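PDB 5TP4: amidase, hydantoinase/carbamoylase family from Burkholderia ambifaria, which probably hydrolyses N-carbamoyl-L-amino acids to the free amino acids, as a zinc-dependent amidase of the peptidase M20 family. Local coordinates for residues 54-63 against 108-119. Sequence-based numbering, arbitrary orientation. Where two conformers were deposited one is given.
Sequences FAQWCRDAGM and VLAGLEVVRTLN. With EDO (1,2-ethanediol), chain U.
Trp57 and Leu112 pack at the centre of a helix pair in the zinc-binding domain of this M20-family amidase. Residues 54-60 of helix 45-60 and 108-119 of helix 105-121 run nearly parallel on one face of the mixed sheet, their axes 14° apart. From the backbone outward, Trp57 CB meets Leu112 CD2 at 3.6 Å. Its CG lies 3.7 Å from Arg116 NH2, which sits over one ring face towards the rim. The guanidinium is tilted 53° to the ring, and the cation-pi attraction is at most weak. Further out, CE3 again touches Leu112 CD2, and CZ3 meets Leu109 CD2 at the ring edge. The Arg116 chain is extended from CG to NE, and water 1 lies at the edge of its guanidinium, in plane. The water accepts from NE and donates to Trp57 O.

Nearer the zinc site, Val108 CG1 lies over one face of the Phe54 ring, 3.6 Å from its centroid, in a CH-pi contact. Cys58 SG lies over the opposite face, towards the rim. Val108 also lies close to the zinc ligand His92. At the sheet side, Met63 and Val115 both touch Ile131 of strand 129-133.

A Schellman motif with Gly62 at C-prime ends helix 45-60. Beside it, Asn119 OD1 accepts a hydrogen bond from Arg77 NH2. On the same amide, ND2 donates to Ala61 O at 2.8 Å, tilted 32° from the carbonyl plane.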
loop_
_atom_site.group_PDB
_atom_site.type_symbol
_atom_site.label_atom_id
_atom_site.label_comp_id
_atom_site.label_asym_id
_atom_site.label_seq_id
_atom_site.Cartn_x
_atom_site.Cartn_y
_atom_site.Cartn_z
ATOM N N PHE B 54 10.635 41.839 4.535
ATOM C CA PHE B 54 11.771 41.633 5.433
ATOM C C PHE B 54 12.897 42.629 5.160
ATOM O O PHE B 54 13.463 43.213 6.095
ATOM C CB PHE B 54 12.281 40.202 5.286
ATOM C CG PHE B 54 13.550 39.927 6.036
ATOM C CD1 PHE B 54 13.580 39.961 7.414
ATOM C CD2 PHE B 54 14.713 39.632 5.337
ATOM C CE1 PHE B 54 14.777 39.712 8.102
ATOM C CE2 PHE B 54 15.903 39.370 6.015
ATOM C CZ PHE B 54 15.921 39.411 7.402
ATOM N N ALA B 55 13.257 42.819 3.884
ATOM C CA ALA B 55 14.380 43.708 3.581
ATOM C C ALA B 55 14.063 45.116 4.026
ATOM O O ALA B 55 14.917 45.822 4.571
ATOM C CB ALA B 55 14.709 43.712 2.073
ATOM N N GLN B 56 12.822 45.535 3.814
ATOM C CA GLN B 56 12.420 46.875 4.212
ATOM C C GLN B 56 12.568 47.057 5.716
ATOM O O GLN B 56 13.119 48.060 6.188
ATOM C CB GLN B 56 10.976 47.124 3.780
ATOM C CG GLN B 56 10.433 48.422 4.333
ATOM C CD GLN B 56 11.057 49.624 3.658
ATOM O OE1 GLN B 56 11.122 49.696 2.424
ATOM N NE2 GLN B 56 11.528 50.576 4.461
ATOM N N TRP B 57 12.072 46.089 6.490
ATOM C CA TRP B 57 12.228 46.136 7.939
ATOM C C TRP B 57 13.697 46.225 8.331
ATOM O O TRP B 57 14.062 46.990 9.234
ATOM C CB TRP B 57 11.607 44.890 8.563
ATOM C CG TRP B 57 10.118 44.908 8.517
ATOM C CD1 TRP B 57 9.331 45.970 8.303
ATOM C CD2 TRP B 57 9.257 43.784 8.743
ATOM N NE1 TRP B 57 7.989 45.592 8.365
ATOM C CE2 TRP B 57 7.931 44.246 8.632
ATOM C CE3 TRP B 57 9.483 42.427 9.007
ATOM C CZ2 TRP B 57 6.832 43.398 8.791
ATOM C CZ3 TRP B 57 8.393 41.588 9.172
ATOM C CH2 TRP B 57 7.081 42.084 9.054
ATOM N N CYS B 58 14.553 45.449 7.662
ATOM C CA CYS B 58 15.976 45.476 7.996
ATOM C C CYS B 58 16.582 46.840 7.736
ATOM O O CYS B 58 17.357 47.350 8.558
ATOM C CB CYS B 58 16.733 44.424 7.195
ATOM S SG CYS B 58 16.384 42.744 7.741
ATOM N N ARG B 59 16.251 47.447 6.588
ATOM C CA ARG B 59 16.778 48.769 6.288
ATOM C C ARG B 59 16.249 49.805 7.267
ATOM O O ARG B 59 16.982 50.721 7.654
ATOM C CB ARG B 59 16.440 49.155 4.848
ATOM C CG ARG B 59 17.119 48.262 3.816
ATOM C CD ARG B 59 16.964 48.881 2.405
ATOM N NE ARG B 59 17.201 47.876 1.367
ATOM C CZ ARG B 59 16.228 47.168 0.800
ATOM N NH1 ARG B 59 14.970 47.397 1.150
ATOM N NH2 ARG B 59 16.512 46.257 -0.120
ATOM N N ASP B 60 14.986 49.669 7.686
ATOM C CA ASP B 60 14.436 50.561 8.705
ATOM C C ASP B 60 15.141 50.387 10.043
ATOM O O ASP B 60 15.131 51.312 10.856
ATOM C CB ASP B 60 12.930 50.311 8.905
ATOM C CG ASP B 60 12.084 50.701 7.686
ATOM O OD1 ASP B 60 12.531 51.549 6.871
ATOM O OD2 ASP B 60 10.964 50.148 7.560
ATOM N N ALA B 61 15.753 49.234 10.278
ATOM C CA ALA B 61 16.550 48.974 11.473
ATOM C C ALA B 61 18.023 49.324 11.259
ATOM O O ALA B 61 18.883 48.927 12.058
ATOM C CB ALA B 61 16.422 47.505 11.891
ATOM N N GLY B 62 18.332 50.034 10.186
ATOM C CA GLY B 62 19.671 50.565 9.992
ATOM C C GLY B 62 20.621 49.627 9.303
ATOM O O GLY B 62 21.817 49.934 9.215
ATOM N N MET B 63 20.135 48.510 8.791
ATOM C CA MET B 63 20.958 47.493 8.151
ATOM C C MET B 63 21.101 47.766 6.654
ATOM O O MET B 63 20.277 48.450 6.044
ATOM C CB MET B 63 20.338 46.113 8.356
ATOM C CG MET B 63 20.048 45.791 9.835
ATOM S SD MET B 63 19.375 44.148 10.032
ATOM C CE MET B 63 20.881 43.192 10.264
ATOM N N VAL B 108 14.209 33.832 10.944
ATOM C CA VAL B 108 14.559 35.061 10.242
ATOM C C VAL B 108 14.096 36.275 11.041
ATOM O O VAL B 108 14.860 37.220 11.269
ATOM C CB VAL B 108 13.948 35.048 8.830
ATOM C CG1 VAL B 108 14.167 36.394 8.099
ATOM C CG2 VAL B 108 14.510 33.860 8.021
ATOM N N LEU B 109 12.848 36.263 11.495
ATOM C CA LEU B 109 12.348 37.422 12.216
ATOM C C LEU B 109 12.855 37.493 13.634
ATOM O O LEU B 109 12.907 38.587 14.202
ATOM C CB LEU B 109 10.817 37.441 12.193
ATOM C CG LEU B 109 10.228 37.530 10.766
ATOM C CD1 LEU B 109 8.681 37.615 10.866
ATOM C CD2 LEU B 109 10.788 38.717 9.952
ATOM N N ALA B 110 13.301 36.370 14.191
ATOM C CA ALA B 110 14.052 36.427 15.440
ATOM C C ALA B 110 15.346 37.201 15.244
ATOM O O ALA B 110 15.700 38.039 16.072
ATOM C CB ALA B 110 14.344 35.017 15.955
ATOM N N GLY B 111 16.036 36.975 14.129
ATOM C CA GLY B 111 17.221 37.769 13.855
ATOM C C GLY B 111 16.909 39.250 13.760
ATOM O O GLY B 111 17.641 40.084 14.301
ATOM N N LEU B 112 15.827 39.601 13.064
ATOM C CA LEU B 112 15.461 41.013 12.986
ATOM C C LEU B 112 15.180 41.574 14.374
ATOM O O LEU B 112 15.586 42.693 14.700
ATOM C CB LEU B 112 14.247 41.193 12.070
ATOM C CG LEU B 112 13.648 42.607 12.003
ATOM C CD1 LEU B 112 14.627 43.626 11.395
ATOM C CD2 LEU B 112 12.353 42.548 11.165
ATOM N N GLU B 113 14.485 40.811 15.218
ATOM C CA GLU B 113 14.189 41.353 16.537
ATOM C C GLU B 113 15.466 41.487 17.362
ATOM O O GLU B 113 15.598 42.430 18.145
ATOM C CB GLU B 113 13.131 40.492 17.246
ATOM C CG GLU B 113 12.888 40.837 18.736
ATOM C CD GLU B 113 12.466 42.286 18.950
ATOM O OE1 GLU B 113 11.783 42.845 18.060
ATOM O OE2 GLU B 113 12.819 42.861 20.021
ATOM N N VAL B 114 16.415 40.557 17.201
ATOM C CA VAL B 114 17.721 40.725 17.832
ATOM C C VAL B 114 18.318 42.083 17.481
ATOM O O VAL B 114 18.770 42.832 18.353
ATOM C CB VAL B 114 18.659 39.573 17.435
ATOM C CG1 VAL B 114 20.109 39.897 17.806
ATOM C CG2 VAL B 114 18.205 38.302 18.156
ATOM N N VAL B 115 18.307 42.428 16.202
ATOM C CA VAL B 115 18.879 43.702 15.786
ATOM C C VAL B 115 18.071 44.870 16.348
ATOM O O VAL B 115 18.644 45.847 16.843
ATOM C CB VAL B 115 18.983 43.757 14.262
ATOM C CG1 VAL B 115 19.319 45.209 13.782
ATOM C CG2 VAL B 115 20.082 42.769 13.802
ATOM N N ARG B 116 16.741 44.787 16.300
ATOM C CA ARG B 116 15.927 45.889 16.810
ATOM C C ARG B 116 16.176 46.098 18.294
ATOM O O ARG B 116 16.218 47.237 18.777
ATOM C CB ARG B 116 14.442 45.619 16.575
ATOM C CG ARG B 116 14.037 45.695 15.110
ATOM C CD ARG B 116 12.582 45.206 14.932
ATOM N NE ARG B 116 12.051 45.615 13.633
ATOM C CZ ARG B 116 10.812 45.344 13.232
ATOM N NH1 ARG B 116 10.011 44.620 14.017
ATOM N NH2 ARG B 116 10.374 45.799 12.058
ATOM N N THR B 117 16.373 45.001 19.022
ATOM C CA THR B 117 16.712 45.093 20.440
ATOM C C THR B 117 18.096 45.711 20.653
ATOM O O THR B 117 18.257 46.597 21.505
ATOM C CB THR B 117 16.575 43.700 21.074
ATOM O OG1 THR B 117 15.165 43.438 21.265
ATOM C CG2 THR B 117 17.303 43.612 22.413
ATOM N N LEU B 118 19.093 45.306 19.868
ATOM C CA LEU B 118 20.407 45.935 19.986
ATOM C C LEU B 118 20.343 47.425 19.671
ATOM O O LEU B 118 21.012 48.226 20.328
ATOM C CB LEU B 118 21.409 45.242 19.061
ATOM C CG LEU B 118 21.669 43.774 19.407
ATOM C CD1 LEU B 118 22.695 43.206 18.467
ATOM C CD2 LEU B 118 22.120 43.587 20.895
ATOM N N ASN B 119 19.537 47.809 18.673
ATOM C CA ASN B 119 19.343 49.222 18.357
ATOM C C ASN B 119 18.724 49.964 19.531
ATOM O O ASN B 119 19.187 51.051 19.904
ATOM C CB ASN B 119 18.461 49.392 17.117
ATOM C CG ASN B 119 19.144 48.980 15.843
ATOM O OD1 ASN B 119 20.361 48.751 15.809
ATOM N ND2 ASN B 119 18.355 48.860 14.770
HETATM C C1 EDO U . 25.012 49.527 10.158
HETATM O O1 EDO U . 24.267 48.714 11.078
HETATM C C2 EDO U . 24.925 48.898 8.780
HETATM O O2 EDO U . 25.902 47.859 8.745
HETATM O O HOH W 1 12.675 47.594 11.560
#